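Local coordinates for protein sulfatase (Bacteroides fragilis CAG:558, PDB 6USS) that probably hydrolyses aryl sulfate esters, as a calcium-binding sulfatase of a human gut bacterium, at residues A[123-129]-A[500-505]; A[381-386]-A[402-408]; A[109-113]-A[167-173]. The protein carries 1 engineered substitution. All blocks are in the same frame, centred on the assembly; numbering follows the deposited sequence.

Interaction 1 of 3, residues A[123-129]-A[500-505]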
loop_
_atom_site.group_PDB
_atom_site.type_symbol
_atom_site.label_atom_id
_atom_site.label_comp_id
_atom_site.label_asym_id
_atom_site.label_seq_id
_atom_site.Cartn_x
_atom_site.Cartn_y
_atom_site.Cartn_z
ATOM N N VAL A 123 28.321 -1.522 -33.061
ATOM C CA VAL A 123 27.977 -2.696 -33.864
ATOM C C VAL A 123 26.461 -2.848 -34.020
ATOM O O VAL A 123 25.965 -3.101 -35.117
ATOM C CB VAL A 123 28.595 -3.986 -33.264
ATOM C CG1 VAL A 123 27.941 -5.242 -33.854
ATOM C CG2 VAL A 123 30.098 -4.020 -33.457
ATOM N N PHE A 124 25.710 -2.725 -32.922
ATOM C CA PHE A 124 24.292 -3.076 -32.924
ATOM C C PHE A 124 23.494 -2.069 -32.108
ATOM O O PHE A 124 24.044 -1.308 -31.302
ATOM C CB PHE A 124 24.031 -4.493 -32.356
ATOM C CG PHE A 124 24.667 -4.737 -31.001
ATOM C CD1 PHE A 124 24.057 -4.275 -29.831
ATOM C CD2 PHE A 124 25.882 -5.408 -30.895
ATOM C CE1 PHE A 124 24.652 -4.482 -28.586
ATOM C CE2 PHE A 124 26.466 -5.624 -29.653
ATOM C CZ PHE A 124 25.848 -5.152 -28.496
ATOM N N ASN A 125 22.179 -2.077 -32.345
ATOM C CA ASN A 125 21.196 -1.448 -31.479
ATOM C C ASN A 125 20.536 -2.516 -30.632
ATOM O O ASN A 125 20.198 -3.587 -31.138
ATOM C CB ASN A 125 20.125 -0.720 -32.283
ATOM C CG ASN A 125 20.691 0.411 -33.077
ATOM O OD1 ASN A 125 21.181 1.387 -32.504
ATOM N ND2 ASN A 125 20.663 0.282 -34.404
ATOM N N VAL A 126 20.346 -2.225 -29.348
ATOM C CA VAL A 126 19.698 -3.183 -28.461
ATOM C C VAL A 126 18.214 -3.256 -28.797
ATOM O O VAL A 126 17.694 -2.416 -29.545
ATOM C CB VAL A 126 19.922 -2.813 -26.983
ATOM C CG1 VAL A 126 21.408 -2.910 -26.633
ATOM C CG2 VAL A 126 19.424 -1.427 -26.717
ATOM N N ALA A 127 17.521 -4.261 -28.258
ATOM C CA ALA A 127 16.071 -4.339 -28.415
ATOM C C ALA A 127 15.412 -3.094 -27.843
ATOM O O ALA A 127 15.961 -2.418 -26.966
ATOM C CB ALA A 127 15.518 -5.575 -27.715
ATOM N N ASP A 128 14.226 -2.777 -28.360
ATOM C CA ASP A 128 13.426 -1.695 -27.783
ATOM C C ASP A 128 12.706 -2.274 -26.572
ATOM O O ASP A 128 11.500 -2.528 -26.584
ATOM C CB ASP A 128 12.454 -1.117 -28.798
ATOM C CG ASP A 128 11.665 0.062 -28.249
ATOM O OD1 ASP A 128 11.964 0.535 -27.130
ATOM O OD2 ASP A 128 10.723 0.498 -28.942
ATOM N N TRP A 129 13.476 -2.472 -25.508
ATOM C CA TRP A 129 13.039 -3.227 -24.349
ATOM C C TRP A 129 12.343 -2.319 -23.320
ATOM O O TRP A 129 12.257 -1.101 -23.480
ATOM C CB TRP A 129 14.237 -3.980 -23.766
ATOM C CG TRP A 129 15.327 -3.130 -23.156
ATOM C CD1 TRP A 129 16.340 -2.466 -23.814
ATOM C CD2 TRP A 129 15.531 -2.882 -21.755
ATOM N NE1 TRP A 129 17.154 -1.818 -22.900
ATOM C CE2 TRP A 129 16.683 -2.063 -21.634
ATOM C CE3 TRP A 129 14.856 -3.279 -20.593
ATOM C CZ2 TRP A 129 17.166 -1.633 -20.396
ATOM C CZ3 TRP A 129 15.341 -2.846 -19.362
ATOM C CH2 TRP A 129 16.486 -2.030 -19.275
ATOM N N GLN A 500 12.523 -10.348 -27.999
ATOM C CA GLN A 500 13.131 -9.319 -28.820
ATOM C C GLN A 500 14.584 -9.650 -29.126
ATOM O O GLN A 500 15.168 -10.602 -28.605
ATOM C CB GLN A 500 13.039 -7.958 -28.140
ATOM C CG GLN A 500 11.625 -7.492 -27.901
ATOM C CD GLN A 500 11.610 -6.148 -27.217
ATOM O OE1 GLN A 500 12.201 -5.980 -26.140
ATOM N NE2 GLN A 500 10.968 -5.166 -27.853
ATOM N N ARG A 501 15.171 -8.830 -29.984
ATOM C CA ARG A 501 16.483 -9.127 -30.520
ATOM C C ARG A 501 17.129 -7.805 -30.884
ATOM O O ARG A 501 16.423 -6.819 -31.146
ATOM C CB ARG A 501 16.366 -10.045 -31.750
ATOM C CG ARG A 501 15.717 -9.342 -32.939
ATOM C CD ARG A 501 14.779 -10.213 -33.779
ATOM N NE ARG A 501 15.468 -10.900 -34.857
ATOM C CZ ARG A 501 14.926 -11.226 -36.026
ATOM N NH1 ARG A 501 13.660 -10.933 -36.289
ATOM N NH2 ARG A 501 15.659 -11.866 -36.928
ATOM N N PRO A 502 18.452 -7.738 -30.887
ATOM C CA PRO A 502 19.140 -6.546 -31.384
ATOM C C PRO A 502 19.075 -6.500 -32.901
ATOM O O PRO A 502 18.710 -7.473 -33.564
ATOM C CB PRO A 502 20.587 -6.729 -30.909
ATOM C CG PRO A 502 20.586 -7.965 -30.037
ATOM C CD PRO A 502 19.390 -8.763 -30.415
ATOM N N SER A 503 19.457 -5.344 -33.442
ATOM C CA SER A 503 19.596 -5.183 -34.879
ATOM C C SER A 503 20.982 -4.621 -35.197
ATOM O O SER A 503 21.627 -3.984 -34.358
ATOM C CB SER A 503 18.490 -4.281 -35.450
ATOM O OG SER A 503 18.648 -2.954 -34.996
ATOM N N PHE A 504 21.446 -4.877 -36.413
ATOM C CA PHE A 504 22.773 -4.433 -36.810
ATOM C C PHE A 504 22.747 -3.002 -37.336
ATOM O O PHE A 504 21.820 -2.596 -38.044
ATOM C CB PHE A 504 23.339 -5.372 -37.871
ATOM C CG PHE A 504 23.796 -6.686 -37.321
ATOM C CD1 PHE A 504 24.769 -6.733 -36.335
ATOM C CD2 PHE A 504 23.243 -7.875 -37.775
ATOM C CE1 PHE A 504 25.199 -7.942 -35.825
ATOM C CE2 PHE A 504 23.672 -9.088 -37.269
ATOM C CZ PHE A 504 24.660 -9.120 -36.297
ATOM N N LYS A 505 23.785 -2.236 -36.993
ATOM C CA LYS A 505 23.847 -0.848 -37.440
ATOM C C LYS A 505 24.247 -0.724 -38.913
ATOM O O LYS A 505 23.771 0.190 -39.605
ATOM C CB LYS A 505 24.807 -0.062 -36.550
ATOM C CG LYS A 505 24.173 0.352 -35.234
ATOM C CD LYS A 505 25.109 1.190 -34.390
ATOM C CE LYS A 505 24.384 1.747 -33.163
ATOM N NZ LYS A 505 25.339 2.454 -32.250
HETATM O O HOH W 1 13.726 -4.688 -30.836
#
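Gln500 meets Ala127 and Asp128 at one end of a contact whose other half is a two-stranded antiparallel sheet, strand 124-125 paired with strand 503-504. CB of Gln500 lies 3.5 Å from CB of Ala127, and beyond CG the chain runs extended, which lays its amide along the inverse gamma turn centred on Asp128. There NE2 of Gln500 donates to O of Asp128 at 3.0 Å. The acceptor sits near the amide plane, but the donor stands 67° out of the carbonyl plane, so it does not use a lone pair. OE1 of the same amide turns to CA of Trp129, 3.4 Å away. Arg501 aims its guanidinium elsewhere, to Cys511 O, Glu516 and the ring of Trp513; a water that accepts from N of Asp128 donates only weakly to O of Arg501. Pro502 then lays its CB against O of Asn125.

Ser503 and Asn125 form the hydrogen-bonded pair of the ladder: N of Ser503 donates to O of Asn125 at 3.0 Å, and N of Asn125 returns a bond to O of Ser503 at 2.8 Å. Phe504 faces Phe124 as the adjoining non-hydrogen-bonded pair. Both phenylalanines project from one side of the sheet, Asn125 and Ser503 from the other. CD1 of Phe504 approaches CG1 of Val123 at 4.3 Å, whereas the Phe124 ring has an edge-to-face partner in His430. One residue past the bridges, N of Lys505 donates to O of Val123 at 3.0 Å in an almost straight bond (171° at the hydrogen). CG of Lys505 lies beside the backbone N, chi1 -80°, and from there the extended chain crosses Asn125 at about a right angle, bringing CE of Lys505 within 3.3 Å of OD1 of Asn125.

Interaction 2 of 3, residues A[381-386]-A[402-408]; sequences EDFYPS and IDGISFI
Asp382 and Ser386 supply the polar grip on the loop 402-408. OD1 of Asp382 accepts from N of Ile405 at 2.7 Å, the donor lying 52° out of the carboxylate plane; the same oxygen has a salt bridge to Arg421. The hydroxyl of Ser386 works in both directions: OG donates to O of Asp382 at 2.7 Å and accepts from N of Phe407 at 3.0 Å. Its position beside its own backbone N, chi1 -54°, puts it between the two. O of Asp382 also accepts from the backbone N of Ser386, four residues on, so two donors hold that carbonyl. A water donates to O of Ile405 and, weakly, to OD2 of Asp382; OD2 is also bonded to N of Ile379.

Gly404, with no side chain in the way, brings its CA to 3.3 Å from O of Glu381 in a CA-H...O contact. Around these bonds the packing is partly aromatic. CB of Ser386 sits 3.7 Å from the centroid of the Phe407 ring, over its face, a CH-pi contact, and OG lies above the centre of the same face. The edge of Phe407 meets the face of Phe383 in a T-shaped pair, centroids 5.3 Å apart and planes at 74°. On another flank, CD1 of Ile402 touches CE1 of Tyr384 at 3.5 Å, and its CG2 packs on Pro385.

The contact thus ties residues 381-386, which run into helix 383-390, to the segment leading into helix 408-412, whose N-cap is Phe407. Phe383 rests on strands 315-321 and 357-363 of the large mixed sheet, and Tyr384 on helix 149-155.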
loop_
_atom_site.group_PDB
_atom_site.type_symbol
_atom_site.label_atom_id
_atom_site.label_comp_id
_atom_site.label_asym_id
_atom_site.label_seq_id
_atom_site.Cartn_x
_atom_site.Cartn_y
_atom_site.Cartn_z
ATOM N N GLU A 381 11.044 -17.584 -12.567
ATOM C CA GLU A 381 9.604 -17.367 -12.768
ATOM C C GLU A 381 8.750 -18.460 -12.139
ATOM O O GLU A 381 7.555 -18.234 -11.920
ATOM C CB GLU A 381 9.235 -17.256 -14.256
ATOM C CG GLU A 381 9.589 -18.462 -15.091
ATOM C CD GLU A 381 10.795 -18.188 -15.992
ATOM O OE1 GLU A 381 10.796 -18.680 -17.149
ATOM O OE2 GLU A 381 11.736 -17.476 -15.540
ATOM N N ASP A 382 9.330 -19.635 -11.854
ATOM C CA ASP A 382 8.599 -20.701 -11.167
ATOM C C ASP A 382 8.230 -20.332 -9.728
ATOM O O ASP A 382 7.261 -20.885 -9.178
ATOM C CB ASP A 382 9.422 -21.991 -11.143
ATOM C CG ASP A 382 9.853 -22.451 -12.525
ATOM O OD1 ASP A 382 9.242 -22.020 -13.530
ATOM O OD2 ASP A 382 10.823 -23.245 -12.599
ATOM N N PHE A 383 9.003 -19.438 -9.096
ATOM C CA PHE A 383 8.701 -18.990 -7.735
ATOM C C PHE A 383 7.277 -18.450 -7.611
ATOM O O PHE A 383 6.644 -18.594 -6.554
ATOM C CB PHE A 383 9.702 -17.909 -7.293
ATOM C CG PHE A 383 11.040 -18.441 -6.841
ATOM C CD1 PHE A 383 11.797 -19.265 -7.656
ATOM C CD2 PHE A 383 11.561 -18.071 -5.609
ATOM C CE1 PHE A 383 13.057 -19.742 -7.240
ATOM C CE2 PHE A 383 12.812 -18.540 -5.180
ATOM C CZ PHE A 383 13.560 -19.381 -5.997
ATOM N N TYR A 384 6.755 -17.841 -8.697
ATOM C CA TYR A 384 5.431 -17.219 -8.649
ATOM C C TYR A 384 4.319 -18.249 -8.449
ATOM O O TYR A 384 3.614 -18.181 -7.423
ATOM C CB TYR A 384 5.239 -16.366 -9.903
ATOM C CG TYR A 384 3.960 -15.593 -10.087
ATOM C CD1 TYR A 384 2.745 -16.238 -10.284
ATOM C CD2 TYR A 384 3.988 -14.203 -10.153
ATOM C CE1 TYR A 384 1.584 -15.515 -10.500
ATOM C CE2 TYR A 384 2.852 -13.471 -10.384
ATOM C CZ TYR A 384 1.650 -14.127 -10.556
ATOM O OH TYR A 384 0.513 -13.386 -10.777
ATOM N N PRO A 385 4.116 -19.232 -9.346
ATOM C CA PRO A 385 3.121 -20.278 -9.043
ATOM C C PRO A 385 3.430 -21.037 -7.771
ATOM O O PRO A 385 2.495 -21.466 -7.099
ATOM C CB PRO A 385 3.190 -21.223 -10.257
ATOM C CG PRO A 385 4.036 -20.544 -11.267
ATOM C CD PRO A 385 4.914 -19.588 -10.535
ATOM N N SER A 386 4.712 -21.232 -7.424
ATOM C CA SER A 386 5.039 -22.062 -6.261
ATOM C C SER A 386 4.635 -21.379 -4.965
ATOM O O SER A 386 4.108 -22.020 -4.049
ATOM C CB SER A 386 6.529 -22.397 -6.224
ATOM O OG SER A 386 6.952 -22.974 -7.443
ATOM N N ILE A 402 1.311 -17.025 -17.342
ATOM C CA ILE A 402 2.258 -17.443 -16.312
ATOM C C ILE A 402 3.186 -18.491 -16.908
ATOM O O ILE A 402 2.775 -19.634 -17.145
ATOM C CB ILE A 402 1.551 -17.975 -15.065
ATOM C CG1 ILE A 402 0.561 -16.933 -14.558
ATOM C CG2 ILE A 402 2.570 -18.290 -13.981
ATOM C CD1 ILE A 402 1.230 -15.707 -14.026
ATOM N N ASP A 403 4.446 -18.114 -17.131
ATOM C CA ASP A 403 5.443 -19.040 -17.660
ATOM C C ASP A 403 6.062 -19.934 -16.584
ATOM O O ASP A 403 6.488 -21.047 -16.892
ATOM C CB ASP A 403 6.517 -18.244 -18.399
ATOM C CG ASP A 403 5.926 -17.382 -19.520
ATOM O OD1 ASP A 403 5.240 -17.938 -20.402
ATOM O OD2 ASP A 403 6.121 -16.153 -19.523
ATOM N N GLY A 404 6.110 -19.488 -15.330
ATOM C CA GLY A 404 6.660 -20.326 -14.278
ATOM C C GLY A 404 5.893 -21.629 -14.127
ATOM O O GLY A 404 4.698 -21.718 -14.423
ATOM N N ILE A 405 6.606 -22.664 -13.688
ATOM C CA ILE A 405 6.033 -23.977 -13.407
ATOM C C ILE A 405 6.293 -24.292 -11.940
ATOM O O ILE A 405 7.443 -24.242 -11.489
ATOM C CB ILE A 405 6.639 -25.077 -14.303
ATOM C CG1 ILE A 405 6.484 -24.747 -15.786
ATOM C CG2 ILE A 405 5.969 -26.396 -14.014
ATOM C CD1 ILE A 405 5.033 -24.702 -16.245
ATOM N N SER A 406 5.237 -24.614 -11.205
ATOM C CA SER A 406 5.382 -24.908 -9.784
ATOM C C SER A 406 6.436 -25.985 -9.547
ATOM O O SER A 406 6.482 -26.993 -10.260
ATOM C CB SER A 406 4.051 -25.346 -9.202
ATOM O OG SER A 406 4.188 -25.511 -7.816
ATOM N N PHE A 407 7.321 -25.750 -8.574
ATOM C CA PHE A 407 8.273 -26.762 -8.158
ATOM C C PHE A 407 7.854 -27.428 -6.857
ATOM O O PHE A 407 8.658 -28.139 -6.248
ATOM C CB PHE A 407 9.695 -26.190 -8.039
ATOM C CG PHE A 407 9.812 -24.896 -7.247
ATOM C CD1 PHE A 407 9.733 -24.895 -5.856
ATOM C CD2 PHE A 407 10.070 -23.689 -7.894
ATOM C CE1 PHE A 407 9.854 -23.707 -5.118
ATOM C CE2 PHE A 407 10.198 -22.490 -7.161
ATOM C CZ PHE A 407 10.091 -22.503 -5.768
ATOM N N ILE A 408 6.612 -27.222 -6.426
ATOM C CA ILE A 408 6.072 -27.911 -5.255
ATOM C C ILE A 408 6.220 -29.423 -5.439
ATOM O O ILE A 408 6.497 -30.130 -4.454
ATOM C CB ILE A 408 4.607 -27.505 -4.990
ATOM C CG1 ILE A 408 4.510 -26.202 -4.200
ATOM C CG2 ILE A 408 3.904 -28.529 -4.125
ATOM C CD1 ILE A 408 5.449 -25.123 -4.627
HETATM O O HOH W 2 9.846 -25.673 -11.380
#

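Interaction 3 of 3, residues A[109-113]-A[167-173]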
loop_
_atom_site.group_PDB
_atom_site.type_symbol
_atom_site.label_atom_id
_atom_site.label_comp_id
_atom_site.label_asym_id
_atom_site.label_seq_id
_atom_site.Cartn_x
_atom_site.Cartn_y
_atom_site.Cartn_z
ATOM N N TRP A 109 19.094 -3.923 -16.680
ATOM C CA TRP A 109 18.729 -3.292 -15.413
ATOM C C TRP A 109 18.098 -1.906 -15.609
ATOM O O TRP A 109 18.494 -1.131 -16.480
ATOM C CB TRP A 109 19.938 -3.215 -14.474
ATOM C CG TRP A 109 21.023 -2.271 -14.870
ATOM C CD1 TRP A 109 22.117 -2.556 -15.638
ATOM C CD2 TRP A 109 21.141 -0.891 -14.490
ATOM N NE1 TRP A 109 22.908 -1.432 -15.770
ATOM C CE2 TRP A 109 22.329 -0.396 -15.076
ATOM C CE3 TRP A 109 20.360 -0.028 -13.710
ATOM C CZ2 TRP A 109 22.749 0.931 -14.915
ATOM C CZ3 TRP A 109 20.783 1.283 -13.541
ATOM C CH2 TRP A 109 21.966 1.750 -14.146
ATOM N N THR A 110 17.099 -1.603 -14.787
ATOM C CA THR A 110 16.308 -0.389 -14.932
ATOM C C THR A 110 16.592 0.603 -13.811
ATOM O O THR A 110 16.936 0.216 -12.686
ATOM C CB THR A 110 14.811 -0.705 -14.937
ATOM O OG1 THR A 110 14.413 -1.118 -13.628
ATOM C CG2 THR A 110 14.504 -1.811 -15.913
ATOM N N TYR A 111 16.460 1.909 -14.155
ATOM C CA TYR A 111 16.209 2.996 -13.211
ATOM C C TYR A 111 15.692 4.252 -13.928
ATOM O O TYR A 111 14.568 4.688 -13.647
ATOM C CB TYR A 111 17.445 3.323 -12.359
ATOM C CG TYR A 111 17.126 4.335 -11.273
ATOM C CD1 TYR A 111 16.778 3.922 -9.981
ATOM C CD2 TYR A 111 17.146 5.703 -11.543
ATOM C CE1 TYR A 111 16.477 4.850 -8.995
ATOM C CE2 TYR A 111 16.840 6.635 -10.562
ATOM C CZ TYR A 111 16.501 6.205 -9.302
ATOM O OH TYR A 111 16.193 7.132 -8.346
ATOM N N PRO A 112 16.445 4.869 -14.844
ATOM C CA PRO A 112 15.990 6.150 -15.416
ATOM C C PRO A 112 14.728 5.986 -16.252
ATOM O O PRO A 112 14.658 5.119 -17.123
ATOM C CB PRO A 112 17.176 6.591 -16.283
ATOM C CG PRO A 112 17.835 5.314 -16.673
ATOM C CD PRO A 112 17.737 4.459 -15.424
ATOM N N LYS A 113 13.741 6.859 -16.015
ATOM C CA LYS A 113 12.471 6.752 -16.730
ATOM C C LYS A 113 12.658 7.014 -18.222
ATOM O O LYS A 113 13.226 8.039 -18.624
ATOM C CB LYS A 113 11.447 7.716 -16.153
ATOM C CG LYS A 113 10.100 7.708 -16.883
ATOM C CD LYS A 113 9.054 8.562 -16.111
ATOM C CE LYS A 113 7.691 8.511 -16.771
ATOM N NZ LYS A 113 6.632 8.966 -15.849
ATOM N N HIS A 167 13.246 -2.615 -6.916
ATOM C CA HIS A 167 13.816 -2.585 -8.260
ATOM C C HIS A 167 12.867 -3.230 -9.280
ATOM O O HIS A 167 13.269 -4.038 -10.112
ATOM C CB HIS A 167 15.190 -3.264 -8.235
ATOM C CG HIS A 167 16.052 -2.971 -9.426
ATOM N ND1 HIS A 167 17.082 -3.804 -9.826
ATOM C CD2 HIS A 167 16.044 -1.939 -10.299
ATOM C CE1 HIS A 167 17.669 -3.295 -10.896
ATOM N NE2 HIS A 167 17.062 -2.161 -11.200
ATOM N N PHE A 168 11.579 -2.882 -9.194
ATOM C CA PHE A 168 10.542 -3.436 -10.066
ATOM C C PHE A 168 10.138 -2.498 -11.193
ATOM O O PHE A 168 9.664 -2.967 -12.234
ATOM C CB PHE A 168 9.262 -3.760 -9.284
ATOM C CG PHE A 168 9.410 -4.859 -8.263
ATOM C CD1 PHE A 168 9.924 -6.106 -8.616
ATOM C CD2 PHE A 168 9.015 -4.645 -6.940
ATOM C CE1 PHE A 168 10.054 -7.121 -7.662
ATOM C CE2 PHE A 168 9.136 -5.662 -5.980
ATOM C CZ PHE A 168 9.660 -6.895 -6.337
ATOM N N GLY A 169 10.263 -1.185 -10.986
ATOM C CA GLY A 169 9.872 -0.215 -11.988
ATOM C C GLY A 169 10.831 0.958 -11.982
ATOM O O GLY A 169 11.493 1.244 -10.979
ATOM N N ALA A 170 10.916 1.623 -13.127
ATOM C CA ALA A 170 11.820 2.754 -13.220
ATOM C C ALA A 170 11.332 3.872 -12.312
ATOM O O ALA A 170 10.170 3.906 -11.906
ATOM C CB ALA A 170 11.933 3.243 -14.666
ATOM N N VAL A 171 12.242 4.790 -11.978
ATOM C CA VAL A 171 11.862 5.929 -11.150
ATOM C C VAL A 171 10.756 6.720 -11.845
ATOM O O VAL A 171 10.744 6.860 -13.079
ATOM C CB VAL A 171 13.095 6.799 -10.840
ATOM C CG1 VAL A 171 13.476 7.688 -12.036
ATOM C CG2 VAL A 171 12.852 7.626 -9.581
ATOM N N ASN A 172 9.786 7.199 -11.051
ATOM C CA ASN A 172 8.620 7.947 -11.558
ATOM C C ASN A 172 7.774 7.150 -12.556
ATOM O O ASN A 172 7.173 7.730 -13.469
ATOM C CB ASN A 172 9.022 9.281 -12.193
ATOM C CG ASN A 172 9.640 10.222 -11.198
ATOM O OD1 ASN A 172 9.152 10.356 -10.074
ATOM N ND2 ASN A 172 10.721 10.884 -11.596
ATOM N N THR A 173 7.714 5.822 -12.396
ATOM C CA THR A 173 6.681 4.995 -13.008
ATOM C C THR A 173 5.984 4.178 -11.911
ATOM O O THR A 173 6.554 3.979 -10.835
ATOM C CB THR A 173 7.257 4.074 -14.101
ATOM O OG1 THR A 173 8.133 3.086 -13.528
ATOM C CG2 THR A 173 8.020 4.901 -15.135
HETATM O O HOH W 3 14.264 0.718 -11.599
HETATM O O HOH W 4 13.625 -3.860 -12.858
#
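Val171 and Tyr111 fix the two loops where CA of Tyr111 and CA of Ala170 approach to 4.4 Å: N of Val171 donates to O of Tyr111 at 2.9 Å, just as the chain enters the type II beta turn 170-173. That turn is pinned from within, since O of Ala170 accepts from both N and OG1 of Thr173, which arrive from the same face of the carbonyl. CB of Val171 lies over one face of the Tyr111 ring, 4.1 Å from the centroid in a CH-pi contact, and Tyr111 also stacks with Trp215. Lys113 is extended throughout, CG anti to the backbone N (chi1 178°), and its NZ donates a hydrogen bond to O of Asn172 at 2.7 Å. Glu248 of the second subunit forms a long, weak ion pair with the same NZ.

At the other end, NE2 of His167 donates to O of Thr110 at 2.8 Å. The acceptor is in the imidazole plane and the donor lies on a carbonyl lone pair, although the bond is bent (141° at the hydrogen). This probably helps to set the rotation of the ring. One water joins OG1 of Thr110 to O of His167; a second lies between OG1 and O of Gly169, a less certain bridge. His167 also touches Cys88, the engineered residue of the calcium site, and its side chain lies about 6 Å from the bound calcium ion, placing this loop pair beside the metal centre of the sulfatase fold.

In the fold
Interactions 2 and 3 are buried, whereas interaction 1 is only partly buried and its centre lies about 24 Å from the centre of the chain. Their chemistry follows: a short backbone ladder in interaction 1, side-chain oxygens and an aromatic T-shaped pair beside the large sheet in interaction 2, and loop carbonyls taking histidine, lysine and backbone donors in interaction 3, the histidine near calcium. The first segments of interactions 1 and 3 both follow helix 101-104 along the chain, and the two contacts touch directly, CH2 of Trp129 lying 3.6 Å from O of Trp109. Interaction 2 touches neither; its nearest atoms are about 10 Å from interaction 3. Only interaction 3 reaches the second subunit.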